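Lipoprotein, putative (Bacillus anthracis, PDB 4O4A) is of unknown function, a putative lipoprotein that may bind lipid. Local coordinates at residues E58-V63 / N84-T89; T70-T75 / R155-R160; R140-P143 / E147-A150. All coordinates share one frame; numbering follows the deposited sequence.

Contact 1: E58-V63 / N84-T89; sequences EEFSVV and NDLYYT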
ATOM      1  N   GLU B  58     -21.592 -26.054 -32.874  1.00 51.52           N
ATOM      2  CA  GLU B  58     -20.922 -27.167 -33.484  1.00 56.07           C
ATOM      3  C   GLU B  58     -20.622 -28.195 -32.375  1.00 54.35           C
ATOM      4  O   GLU B  58     -21.526 -28.699 -31.721  1.00 54.86           O
ATOM      5  CB  GLU B  58     -19.669 -26.714 -34.274  1.00 56.62           C
ATOM      6  CG  GLU B  58     -20.015 -25.810 -35.470  1.00 59.43           C
ATOM      7  CD  GLU B  58     -18.856 -25.435 -36.406  1.00 64.03           C
ATOM      8  OE1 GLU B  58     -18.912 -25.878 -37.574  1.00 64.47           O
ATOM      9  OE2 GLU B  58     -17.901 -24.714 -36.009  1.00 61.06           O
ATOM     10  N   GLU B  59     -19.360 -28.471 -32.142  1.00 57.93           N
ATOM     11  CA  GLU B  59     -18.963 -29.454 -31.151  1.00 62.30           C
ATOM     12  C   GLU B  59     -18.452 -28.796 -29.862  1.00 55.34           C
ATOM     13  O   GLU B  59     -18.128 -29.481 -28.900  1.00 55.27           O
ATOM     14  CB  GLU B  59     -17.868 -30.321 -31.761  1.00 72.30           C
ATOM     15  CG  GLU B  59     -16.686 -29.503 -32.284  1.00 84.59           C
ATOM     16  CD  GLU B  59     -15.775 -30.308 -33.193  1.00 94.60           C
ATOM     17  OE1 GLU B  59     -15.930 -31.551 -33.223  1.00116.18           O
ATOM     18  OE2 GLU B  59     -14.914 -29.704 -33.881  1.00 83.77           O
ATOM     19  N   PHE B  60     -18.402 -27.466 -29.847  1.00 47.82           N
ATOM     20  CA  PHE B  60     -17.897 -26.708 -28.703  1.00 42.40           C
ATOM     21  C   PHE B  60     -18.952 -26.216 -27.734  1.00 43.60           C
ATOM     22  O   PHE B  60     -20.058 -25.893 -28.141  1.00 42.19           O
ATOM     23  CB  PHE B  60     -17.174 -25.485 -29.208  1.00 39.88           C
ATOM     24  CG  PHE B  60     -15.916 -25.785 -29.949  1.00 37.02           C
ATOM     25  CD1 PHE B  60     -15.955 -26.206 -31.259  1.00 37.06           C
ATOM     26  CD2 PHE B  60     -14.689 -25.595 -29.342  1.00 35.58           C
ATOM     27  CE1 PHE B  60     -14.784 -26.459 -31.955  1.00 37.86           C
ATOM     28  CE2 PHE B  60     -13.513 -25.850 -30.027  1.00 35.90           C
ATOM     29  CZ  PHE B  60     -13.565 -26.286 -31.335  1.00 37.21           C
ATOM     30  N   SER B  61     -18.586 -26.151 -26.452  1.00 43.16           N
ATOM     31  CA  SER B  61     -19.458 -25.606 -25.419  1.00 45.15           C
ATOM     32  C   SER B  61     -19.018 -24.172 -25.335  1.00 41.11           C
ATOM     33  O   SER B  61     -17.842 -23.877 -25.524  1.00 39.86           O
ATOM     34  CB  SER B  61     -19.253 -26.294 -24.071  1.00 49.41           C
ATOM     35  OG  SER B  61     -19.566 -27.668 -24.139  1.00 52.41           O
ATOM     36  N   VAL B  62     -19.937 -23.266 -25.058  1.00 41.34           N
ATOM     37  CA  VAL B  62     -19.584 -21.848 -25.058  1.00 40.43           C
ATOM     38  C   VAL B  62     -19.749 -21.209 -23.703  1.00 37.85           C
ATOM     39  O   VAL B  62     -20.845 -21.155 -23.179  1.00 36.96           O
ATOM     40  CB  VAL B  62     -20.449 -21.062 -26.060  1.00 41.95           C
ATOM     41  CG1 VAL B  62     -19.977 -19.619 -26.161  1.00 41.02           C
ATOM     42  CG2 VAL B  62     -20.397 -21.710 -27.428  1.00 43.73           C
ATOM     43  N   VAL B  63     -18.642 -20.714 -23.160  1.00 37.22           N
ATOM     44  CA  VAL B  63     -18.646 -20.030 -21.888  1.00 38.39           C
ATOM     45  C   VAL B  63     -18.595 -18.551 -22.165  1.00 40.32           C
ATOM     46  O   VAL B  63     -17.663 -18.071 -22.796  1.00 41.71           O
ATOM     47  CB  VAL B  63     -17.440 -20.404 -21.018  1.00 39.06           C
ATOM     48  CG1 VAL B  63     -17.386 -19.515 -19.782  1.00 43.44           C
ATOM     49  CG2 VAL B  63     -17.505 -21.864 -20.611  1.00 39.16           C
ATOM     50  N   ASN B  84      -8.269 -28.343 -26.702  1.00 41.98           N
ATOM     51  CA  ASN B  84      -8.375 -27.683 -28.002  1.00 48.53           C
ATOM     52  C   ASN B  84      -9.305 -26.477 -27.858  1.00 45.57           C
ATOM     53  O   ASN B  84     -10.013 -26.127 -28.778  1.00 52.91           O
ATOM     54  CB  ASN B  84      -8.921 -28.641 -29.052  1.00 48.96           C
ATOM     55  CG  ASN B  84     -10.350 -29.010 -28.778  1.00 51.67           C
ATOM     56  OD1 ASN B  84     -10.773 -29.022 -27.615  1.00 53.83           O
ATOM     57  ND2 ASN B  84     -11.111 -29.298 -29.828  1.00 49.78           N
ATOM     58  N   ASP B  85      -9.238 -25.801 -26.724  1.00 44.10           N
ATOM     59  CA  ASP B  85     -10.114 -24.669 -26.461  1.00 41.51           C
ATOM     60  C   ASP B  85      -9.754 -23.443 -27.297  1.00 38.78           C
ATOM     61  O   ASP B  85      -8.619 -23.283 -27.712  1.00 42.25           O
ATOM     62  CB  ASP B  85     -10.053 -24.294 -24.983  1.00 41.46           C
ATOM     63  CG  ASP B  85     -10.433 -25.450 -24.060  1.00 45.25           C
ATOM     64  OD1 ASP B  85     -11.250 -26.323 -24.459  1.00 44.57           O
ATOM     65  OD2 ASP B  85      -9.923 -25.459 -22.916  1.00 51.88           O
ATOM     66  N   LEU B  86     -10.748 -22.600 -27.555  1.00 38.87           N
ATOM     67  CA  LEU B  86     -10.573 -21.357 -28.300  1.00 35.97           C
ATOM     68  C   LEU B  86     -10.995 -20.195 -27.411  1.00 35.45           C
ATOM     69  O   LEU B  86     -11.914 -20.322 -26.598  1.00 37.29           O
ATOM     70  CB  LEU B  86     -11.410 -21.372 -29.565  1.00 39.53           C
ATOM     71  CG  LEU B  86     -11.038 -22.466 -30.572  1.00 41.26           C
ATOM     72  CD1 LEU B  86     -12.026 -22.498 -31.720  1.00 40.60           C
ATOM     73  CD2 LEU B  86      -9.614 -22.262 -31.091  1.00 43.61           C
ATOM     74  N   TYR B  87     -10.306 -19.073 -27.538  1.00 34.37           N
ATOM     75  CA  TYR B  87     -10.584 -17.909 -26.713  1.00 34.67           C
ATOM     76  C   TYR B  87     -10.841 -16.691 -27.589  1.00 34.31           C
ATOM     77  O   TYR B  87     -10.189 -16.488 -28.612  1.00 33.84           O
ATOM     78  CB  TYR B  87      -9.410 -17.653 -25.765  1.00 35.50           C
ATOM     79  CG  TYR B  87      -8.960 -18.882 -24.992  1.00 38.34           C
ATOM     80  CD1 TYR B  87      -9.485 -19.183 -23.746  1.00 42.86           C
ATOM     81  CD2 TYR B  87      -7.996 -19.726 -25.505  1.00 43.68           C
ATOM     82  CE1 TYR B  87      -9.083 -20.304 -23.027  1.00 44.48           C
ATOM     83  CE2 TYR B  87      -7.575 -20.845 -24.799  1.00 47.35           C
ATOM     84  CZ  TYR B  87      -8.125 -21.131 -23.559  1.00 49.91           C
ATOM     85  OH  TYR B  87      -7.730 -22.260 -22.853  1.00 57.34           O
ATOM     86  N   TYR B  88     -11.827 -15.896 -27.207  1.00 34.32           N
ATOM     87  CA  TYR B  88     -12.145 -14.703 -27.949  1.00 35.55           C
ATOM     88  C   TYR B  88     -12.546 -13.601 -27.022  1.00 36.59           C
ATOM     89  O   TYR B  88     -13.004 -13.861 -25.907  1.00 36.96           O
ATOM     90  CB  TYR B  88     -13.344 -14.936 -28.844  1.00 34.89           C
ATOM     91  CG  TYR B  88     -13.225 -16.035 -29.861  1.00 34.69           C
ATOM     92  CD1 TYR B  88     -13.558 -17.327 -29.543  1.00 33.53           C
ATOM     93  CD2 TYR B  88     -12.862 -15.763 -31.171  1.00 35.33           C
ATOM     94  CE1 TYR B  88     -13.500 -18.321 -30.491  1.00 33.60           C
ATOM     95  CE2 TYR B  88     -12.804 -16.759 -32.118  1.00 34.75           C
ATOM     96  CZ  TYR B  88     -13.122 -18.027 -31.770  1.00 32.94           C
ATOM     97  OH  TYR B  88     -13.050 -19.016 -32.713  1.00 34.39           O
ATOM     98  N   THR B  89     -12.375 -12.368 -27.483  1.00 39.58           N
ATOM     99  CA  THR B  89     -12.902 -11.221 -26.763  1.00 44.79           C
ATOM    100  C   THR B  89     -14.137 -10.814 -27.564  1.00 48.48           C
ATOM    101  O   THR B  89     -14.211 -11.091 -28.763  1.00 47.99           O
ATOM    102  CB  THR B  89     -11.953 -10.024 -26.724  1.00 46.77           C
ATOM    103  OG1 THR B  89     -11.504  -9.737 -28.057  1.00 59.93           O
ATOM    104  CG2 THR B  89     -10.775 -10.299 -25.856  1.00 45.42           C
TER
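N84, which sets its main-chain oxygen against the ring of F60, is held at two polar points by the chain just ahead of strand 30-35: its OD1 accepts from the backbone N of D29, and its backbone N is bonded to T28 OG1; T28 OG1 is also hydrogen-bonded to OD1 of the next residue, D85. With its loop fixed in this way, N84 presents its carbonyl to F60, and N84 O lies 3.7 Å from F60 CE2, at the ring edge and in the ring plane. The side chains of N84 and F60 approach from opposite directions, the amide plane tilted 21° from the ring, which leaves N84 ND2 4.2 Å from F60 CZ. L86 adds the apolar part. Its side chain runs at about a right angle to that of F60, and the CD1 methyl of L86 stands 4.0 Å from F60 CE2, approaching the ring obliquely. F60 reaches both partners because CG stands anti to its carbonyl carbon (chi1 -67°), which throws the ring across toward the other strand. No hydrogen bond joins 58-63 to 84-89, since strand 30-35 runs between them, parallel to both. F60 and L86 thus meet over the middle strand, where F60 also rests on I31; on the other face of the sheet V63, D85 and Y87 touch Y32. Within this surface contact the link rests on dispersion at L86 and on a weakly polar approach of ring C-H to carbonyl oxygen at N84, so it adds side-chain cohesion between two strands that share no hydrogen bond across strand 30-35.

Contact 2: T70-T75 / R155-R160; sequences TAVTST and RDLMQR
L157 reaches from the helix toward T70 on strand 70-72, the two side chains meeting tip to tip. From CB, the L157 branch leaves with CG anti to the backbone N (chi1 177°), which carries it off the helix surface to the strand. L157 CG comes 4.0 Å from T70 CG2, and the fork beyond it straddles this methyl. On one arm, L157 CD2 is 3.6 Å from T70 CG2. On the other, L157 CD1 lies against the same methyl and also reaches V72 CG2 at 4.2 Å, where the V72 and L157 side chains slide past each other. I43 and V45 of the adjacent strand 40-45 take up more of the leucine.

One turn on, R160 covers the flank of this apolar patch. Its chain bends at chi3 (-44°), bringing the guanidinium edge toward the threonine hydroxyl, with R160 NH1 3.7 Å from T70 OG1. The stronger partner of that NH1 is D68, in a salt bridge just before the strand. Beyond the strand end, T73 OG1 accepts from T75 N (3.0 Å), an ST turn.

The short axes of strand 70-72 and helix 155-160 pass 10.7 Å apart at 36°, the arrangement of a helix packed on one face of a beta sheet, here at an outermost strand of the four-stranded sheet.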
ATOM      1  N   THR B  70     -16.913 -13.407 -14.569  1.00 39.81           N
ATOM      2  CA  THR B  70     -17.539 -14.539 -13.925  1.00 40.53           C
ATOM      3  C   THR B  70     -18.490 -15.247 -14.862  1.00 39.32           C
ATOM      4  O   THR B  70     -19.133 -14.605 -15.685  1.00 42.53           O
ATOM      5  CB  THR B  70     -18.386 -13.979 -12.795  1.00 45.55           C
ATOM      6  OG1 THR B  70     -17.526 -13.374 -11.825  1.00 47.65           O
ATOM      7  CG2 THR B  70     -19.235 -15.028 -12.163  1.00 51.90           C
ATOM      8  N   ALA B  71     -18.599 -16.563 -14.726  1.00 38.05           N
ATOM      9  CA  ALA B  71     -19.527 -17.338 -15.541  1.00 38.83           C
ATOM     10  C   ALA B  71     -20.087 -18.438 -14.689  1.00 40.00           C
ATOM     11  O   ALA B  71     -19.352 -19.182 -14.060  1.00 41.62           O
ATOM     12  CB  ALA B  71     -18.846 -17.913 -16.753  1.00 38.06           C
ATOM     13  N   VAL B  72     -21.405 -18.518 -14.662  1.00 43.12           N
ATOM     14  CA  VAL B  72     -22.118 -19.473 -13.849  1.00 44.73           C
ATOM     15  C   VAL B  72     -22.972 -20.323 -14.754  1.00 44.51           C
ATOM     16  O   VAL B  72     -23.669 -19.788 -15.590  1.00 48.39           O
ATOM     17  CB  VAL B  72     -23.031 -18.702 -12.901  1.00 47.41           C
ATOM     18  CG1 VAL B  72     -23.922 -19.633 -12.109  1.00 51.07           C
ATOM     19  CG2 VAL B  72     -22.200 -17.835 -11.968  1.00 47.77           C
ATOM     20  N   THR B  73     -22.920 -21.639 -14.611  1.00 45.07           N
ATOM     21  CA  THR B  73     -23.732 -22.507 -15.462  1.00 47.22           C
ATOM     22  C   THR B  73     -24.241 -23.728 -14.740  1.00 50.87           C
ATOM     23  O   THR B  73     -23.654 -24.180 -13.754  1.00 51.97           O
ATOM     24  CB  THR B  73     -22.959 -23.009 -16.703  1.00 47.35           C
ATOM     25  OG1 THR B  73     -23.821 -23.818 -17.525  1.00 45.66           O
ATOM     26  CG2 THR B  73     -21.743 -23.828 -16.287  1.00 48.07           C
ATOM     27  N   SER B  74     -25.339 -24.262 -15.267  1.00 53.56           N
ATOM     28  CA  SER B  74     -25.961 -25.466 -14.745  1.00 53.18           C
ATOM     29  C   SER B  74     -25.381 -26.709 -15.420  1.00 52.97           C
ATOM     30  O   SER B  74     -25.759 -27.817 -15.087  1.00 57.22           O
ATOM     31  CB  SER B  74     -27.464 -25.410 -14.931  1.00 55.72           C
ATOM     32  OG  SER B  74     -27.812 -25.160 -16.282  1.00 54.99           O
ATOM     33  N   THR B  75     -24.477 -26.533 -16.383  1.00 49.43           N
ATOM     34  CA  THR B  75     -23.832 -27.671 -17.021  1.00 48.74           C
ATOM     35  C   THR B  75     -23.109 -28.422 -15.910  1.00 49.19           C
ATOM     36  O   THR B  75     -22.399 -27.811 -15.138  1.00 45.78           O
ATOM     37  CB  THR B  75     -22.863 -27.216 -18.124  1.00 46.55           C
ATOM     38  OG1 THR B  75     -23.608 -26.576 -19.174  1.00 45.81           O
ATOM     39  CG2 THR B  75     -22.098 -28.395 -18.694  1.00 45.88           C
ATOM     40  N   ARG B 155     -14.600 -16.117  -3.373  1.00 48.56           N
ATOM     41  CA  ARG B 155     -15.304 -16.011  -2.124  1.00 51.92           C
ATOM     42  C   ARG B 155     -16.599 -15.253  -2.356  1.00 54.26           C
ATOM     43  O   ARG B 155     -17.656 -15.716  -1.960  1.00 60.95           O
ATOM     44  CB  ARG B 155     -14.437 -15.262  -1.122  1.00 53.31           C
ATOM     45  CG  ARG B 155     -14.934 -15.370   0.290  1.00 59.41           C
ATOM     46  CD  ARG B 155     -14.003 -14.669   1.303  1.00 62.11           C
ATOM     47  NE  ARG B 155     -12.615 -14.901   0.996  1.00 58.46           N
ATOM     48  CZ  ARG B 155     -11.689 -13.969   0.772  1.00 58.08           C
ATOM     49  NH1 ARG B 155     -11.938 -12.668   0.906  1.00 60.28           N
ATOM     50  NH2 ARG B 155     -10.461 -14.360   0.489  1.00 54.74           N
ATOM     51  N   ASP B 156     -16.509 -14.108  -3.034  1.00 53.13           N
ATOM     52  CA  ASP B 156     -17.673 -13.273  -3.309  1.00 56.20           C
ATOM     53  C   ASP B 156     -18.632 -13.922  -4.282  1.00 53.93           C
ATOM     54  O   ASP B 156     -19.843 -13.807  -4.128  1.00 62.22           O
ATOM     55  CB  ASP B 156     -17.250 -11.905  -3.846  1.00 59.92           C
ATOM     56  CG  ASP B 156     -16.425 -11.100  -2.839  1.00 66.76           C
ATOM     57  OD1 ASP B 156     -16.536 -11.348  -1.614  1.00 76.80           O
ATOM     58  OD2 ASP B 156     -15.668 -10.203  -3.270  1.00 69.88           O
ATOM     59  N   LEU B 157     -18.102 -14.615  -5.273  1.00 49.74           N
ATOM     60  CA  LEU B 157     -18.944 -15.260  -6.273  1.00 47.45           C
ATOM     61  C   LEU B 157     -19.782 -16.364  -5.663  1.00 50.23           C
ATOM     62  O   LEU B 157     -20.949 -16.517  -6.007  1.00 50.86           O
ATOM     63  CB  LEU B 157     -18.099 -15.829  -7.409  1.00 43.28           C
ATOM     64  CG  LEU B 157     -18.870 -16.602  -8.484  1.00 44.15           C
ATOM     65  CD1 LEU B 157     -19.971 -15.755  -9.108  1.00 46.00           C
ATOM     66  CD2 LEU B 157     -17.936 -17.130  -9.551  1.00 44.49           C
HETATM   67  N   MSE B 158     -19.192 -17.141  -4.760  1.00 53.16           N
HETATM   68  CA  MSE B 158     -19.925 -18.221  -4.108  1.00 58.49           C
HETATM   69  C   MSE B 158     -21.067 -17.667  -3.313  1.00 62.08           C
HETATM   70  O   MSE B 158     -22.154 -18.246  -3.289  1.00 67.89           O
HETATM   71  CB  MSE B 158     -18.999 -19.026  -3.232  1.00 60.55           C
HETATM   72  CG  MSE B 158     -18.112 -19.888  -4.112  1.00 64.07           C
HETATM   73 SE   MSE B 158     -19.051 -21.182  -5.263  1.00 73.94          SE
HETATM   74  CE  MSE B 158     -20.158 -21.968  -3.851  1.00 75.80           C
ATOM     75  N   GLN B 159     -20.845 -16.530  -2.672  1.00 64.13           N
ATOM     76  CA  GLN B 159     -21.886 -15.907  -1.905  1.00 73.51           C
ATOM     77  C   GLN B 159     -23.003 -15.450  -2.835  1.00 70.93           C
ATOM     78  O   GLN B 159     -24.171 -15.676  -2.531  1.00 75.42           O
ATOM     79  CB  GLN B 159     -21.337 -14.737  -1.101  1.00 82.78           C
ATOM     80  CG  GLN B 159     -22.363 -14.083  -0.202  1.00 91.49           C
ATOM     81  CD  GLN B 159     -21.718 -13.125   0.748  1.00103.03           C
ATOM     82  OE1 GLN B 159     -21.935 -13.178   1.971  1.00130.49           O
ATOM     83  NE2 GLN B 159     -20.874 -12.272   0.208  1.00 99.10           N
ATOM     84  N   ARG B 160     -22.653 -14.795  -3.945  1.00 64.93           N
ATOM     85  CA  ARG B 160     -23.668 -14.346  -4.906  1.00 68.15           C
ATOM     86  C   ARG B 160     -24.467 -15.528  -5.405  1.00 66.16           C
ATOM     87  O   ARG B 160     -25.672 -15.417  -5.607  1.00 65.82           O
ATOM     88  CB  ARG B 160     -23.119 -13.526  -6.106  1.00 71.98           C
ATOM     89  CG  ARG B 160     -22.770 -12.085  -5.754  1.00 81.70           C
ATOM     90  CD  ARG B 160     -22.576 -11.171  -6.985  1.00 91.24           C
ATOM     91  NE  ARG B 160     -21.786 -11.750  -8.095  1.00 95.34           N
ATOM     92  CZ  ARG B 160     -20.448 -11.797  -8.143  1.00 94.04           C
ATOM     93  NH1 ARG B 160     -19.842 -12.322  -9.207  1.00 88.60           N
ATOM     94  NH2 ARG B 160     -19.708 -11.335  -7.131  1.00 93.35           N
TER

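Contact 3: R140-P143 / E147-A150; sequences REVP and EHPA. With SO4 (sulfate ion), chain F.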
ATOM      1  N   ARG B 140      -0.326 -13.201 -13.941  1.00 41.31           N
ATOM      2  CA  ARG B 140       0.291 -11.947 -13.539  1.00 42.64           C
ATOM      3  C   ARG B 140       0.956 -12.039 -12.187  1.00 44.59           C
ATOM      4  O   ARG B 140       0.556 -12.827 -11.338  1.00 40.42           O
ATOM      5  CB  ARG B 140      -0.742 -10.812 -13.529  1.00 44.24           C
ATOM      6  CG  ARG B 140      -1.696 -10.813 -12.348  1.00 45.20           C
ATOM      7  CD  ARG B 140      -2.813  -9.796 -12.541  1.00 45.93           C
ATOM      8  NE  ARG B 140      -3.748  -9.768 -11.414  1.00 46.13           N
ATOM      9  CZ  ARG B 140      -4.671 -10.691 -11.179  1.00 48.81           C
ATOM     10  NH1 ARG B 140      -5.468 -10.570 -10.130  1.00 51.65           N
ATOM     11  NH2 ARG B 140      -4.791 -11.751 -11.978  1.00 48.84           N
ATOM     12  N   GLU B 141       1.979 -11.211 -12.007  1.00 52.65           N
ATOM     13  CA  GLU B 141       2.740 -11.137 -10.758  1.00 60.49           C
ATOM     14  C   GLU B 141       1.869 -10.429  -9.725  1.00 58.23           C
ATOM     15  O   GLU B 141       1.275  -9.402 -10.020  1.00 60.10           O
ATOM     16  CB  GLU B 141       4.068 -10.410 -11.030  1.00 67.54           C
ATOM     17  CG  GLU B 141       5.114 -10.302  -9.889  1.00 77.00           C
ATOM     18  CD  GLU B 141       4.997  -9.039  -9.040  1.00 89.76           C
ATOM     19  OE1 GLU B 141       5.883  -8.814  -8.176  1.00 88.28           O
ATOM     20  OE2 GLU B 141       4.045  -8.250  -9.228  1.00110.24           O
ATOM     21  N   VAL B 142       1.740 -11.031  -8.549  1.00 57.86           N
ATOM     22  CA  VAL B 142       0.950 -10.477  -7.458  1.00 60.74           C
ATOM     23  C   VAL B 142       1.832 -10.476  -6.219  1.00 63.02           C
ATOM     24  O   VAL B 142       2.803 -11.226  -6.175  1.00 65.03           O
ATOM     25  CB  VAL B 142      -0.322 -11.309  -7.159  1.00 63.20           C
ATOM     26  CG1 VAL B 142      -1.227 -11.361  -8.383  1.00 64.03           C
ATOM     27  CG2 VAL B 142       0.035 -12.716  -6.700  1.00 62.98           C
ATOM     28  N   PRO B 143       1.495  -9.647  -5.207  1.00 56.40           N
ATOM     29  CA  PRO B 143       2.288  -9.549  -3.965  1.00 56.05           C
ATOM     30  C   PRO B 143       2.531 -10.892  -3.277  1.00 58.21           C
ATOM     31  O   PRO B 143       1.730 -11.821  -3.396  1.00 60.76           O
ATOM     32  CB  PRO B 143       1.468  -8.618  -3.099  1.00 57.53           C
ATOM     33  CG  PRO B 143       0.686  -7.786  -4.073  1.00 57.66           C
ATOM     34  CD  PRO B 143       0.380  -8.681  -5.226  1.00 55.19           C
ATOM     35  N   GLU B 147      -3.006 -12.932  -0.192  1.00 55.29           N
ATOM     36  CA  GLU B 147      -3.731 -14.006  -0.834  1.00 52.49           C
ATOM     37  C   GLU B 147      -3.887 -13.557  -2.293  1.00 48.81           C
ATOM     38  O   GLU B 147      -3.848 -12.355  -2.613  1.00 45.11           O
ATOM     39  CB  GLU B 147      -5.097 -14.220  -0.180  1.00 53.72           C
ATOM     40  CG  GLU B 147      -6.094 -13.114  -0.481  1.00 55.39           C
ATOM     41  CD  GLU B 147      -7.437 -13.311   0.200  1.00 58.40           C
ATOM     42  OE1 GLU B 147      -7.672 -14.380   0.833  1.00 60.17           O
ATOM     43  OE2 GLU B 147      -8.265 -12.383   0.080  1.00 58.88           O
ATOM     44  N   HIS B 148      -4.075 -14.511  -3.182  1.00 46.96           N
ATOM     45  CA  HIS B 148      -4.240 -14.166  -4.581  1.00 43.77           C
ATOM     46  C   HIS B 148      -5.627 -13.528  -4.750  1.00 44.96           C
ATOM     47  O   HIS B 148      -6.607 -14.024  -4.184  1.00 44.08           O
ATOM     48  CB  HIS B 148      -4.099 -15.399  -5.449  1.00 42.99           C
ATOM     49  CG  HIS B 148      -3.956 -15.094  -6.901  1.00 44.22           C
ATOM     50  ND1 HIS B 148      -5.025 -14.772  -7.706  1.00 42.24           N
ATOM     51  CD2 HIS B 148      -2.864 -15.079  -7.702  1.00 48.82           C
ATOM     52  CE1 HIS B 148      -4.602 -14.562  -8.937  1.00 45.93           C
ATOM     53  NE2 HIS B 148      -3.294 -14.752  -8.965  1.00 48.55           N
ATOM     54  N   PRO B 149      -5.723 -12.432  -5.535  1.00 44.76           N
ATOM     55  CA  PRO B 149      -6.996 -11.728  -5.754  1.00 43.80           C
ATOM     56  C   PRO B 149      -8.167 -12.606  -6.172  1.00 43.95           C
ATOM     57  O   PRO B 149      -9.319 -12.253  -5.933  1.00 50.16           O
ATOM     58  CB  PRO B 149      -6.654 -10.750  -6.862  1.00 44.39           C
ATOM     59  CG  PRO B 149      -5.214 -10.448  -6.642  1.00 45.06           C
ATOM     60  CD  PRO B 149      -4.605 -11.743  -6.201  1.00 43.89           C
ATOM     61  N   ALA B 150      -7.873 -13.741  -6.784  1.00 46.54           N
ATOM     62  CA  ALA B 150      -8.898 -14.689  -7.231  1.00 48.54           C
ATOM     63  C   ALA B 150      -9.607 -15.365  -6.072  1.00 47.50           C
ATOM     64  O   ALA B 150     -10.743 -15.832  -6.232  1.00 49.13           O
ATOM     65  CB  ALA B 150      -8.280 -15.742  -8.138  1.00 49.80           C
TER
HETATM   66  S   SO4 F 201      -4.554  -6.795  -9.069  1.00 77.85           S
HETATM   67  O1  SO4 F 201      -3.384  -7.622  -8.643  1.00 70.99           O
HETATM   68  O2  SO4 F 201      -4.335  -6.323 -10.455  1.00 56.38           O
HETATM   69  O3  SO4 F 201      -5.799  -7.599  -9.018  1.00 65.67           O
HETATM   70  O4  SO4 F 201      -4.715  -5.620  -8.166  1.00 65.19           O
HETATM   71  O   HOH W   1      -1.725 -14.047 -11.693  1.00 34.68           O
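R140 and H148 turn their flat groups steeply against each other, the guanidinium and imidazole planes 74° apart, with R140 NH2 4.1 Å from H148 CE1. V142 fills the angle between them. Its CG1 methyl lies over one guanidinium face of R140, toward the rim, while V142 CG2 reaches H148 CD2 at 3.9 Å, the two side chains crossing at about a right angle. P149 approaches R140 from the opposite direction, and P149 CB meets R140 NH1 at 3.5 Å, close to the guanidinium plane. The proline slides past V142, bringing V142 CG1 4.0 Å from P149 CD. Q95 of a second subunit packs on P149, and T129 of a third on R140.

R140 gets there through an extended chain from CG to NE. Its NH1 donates to sulfate O3 at 3.2 Å, from an ion that probably came from the crystallisation liquor. The same NH1 forms a salt bridge with D41, and NH2 forms another with E125; the two carboxylates would help to fix the rotation of the guanidinium and balance its charge.

H148 is the N-cap of the following helix. With CG anti to the backbone N (chi1 -167°), its ring turns back so that A150 N donates to H148 ND1 at 3.2 Å and 165°, near the ring plane. On the far edge, a water that donates to R140 O (2.6 Å) also bonds H148 NE2 (3.2 Å), linking the loop to the cap without a direct hydrogen bond.

The contact folds the loop after helix 133-138 back on the start of helix 149-166, beside D41 of strand 40-45 and E125 of strand 117-126.

From the N terminus, contact 1 opens at strand 60-64 and closes at strand 86-90. Contact 2 opens between these, at strand 70-72, and closes far down the chain on helix 149-166, so the two cross. Contact 3 is a short closure of the loop after helix 133-138 onto the start of helix 149-166, and falls wholly within the long span of contact 2. Contact 1 joins strands of the five-stranded sheet; contact 2 ties the C-terminal helix to the four-stranded one, and contact 3 sets the start of that helix. V63 CG1 packs 3.7 Å from A71 CB between contacts 1 and 2, while R155 NH2 and E147 OE1 form a 2.8 Å salt bridge between contacts 2 and 3.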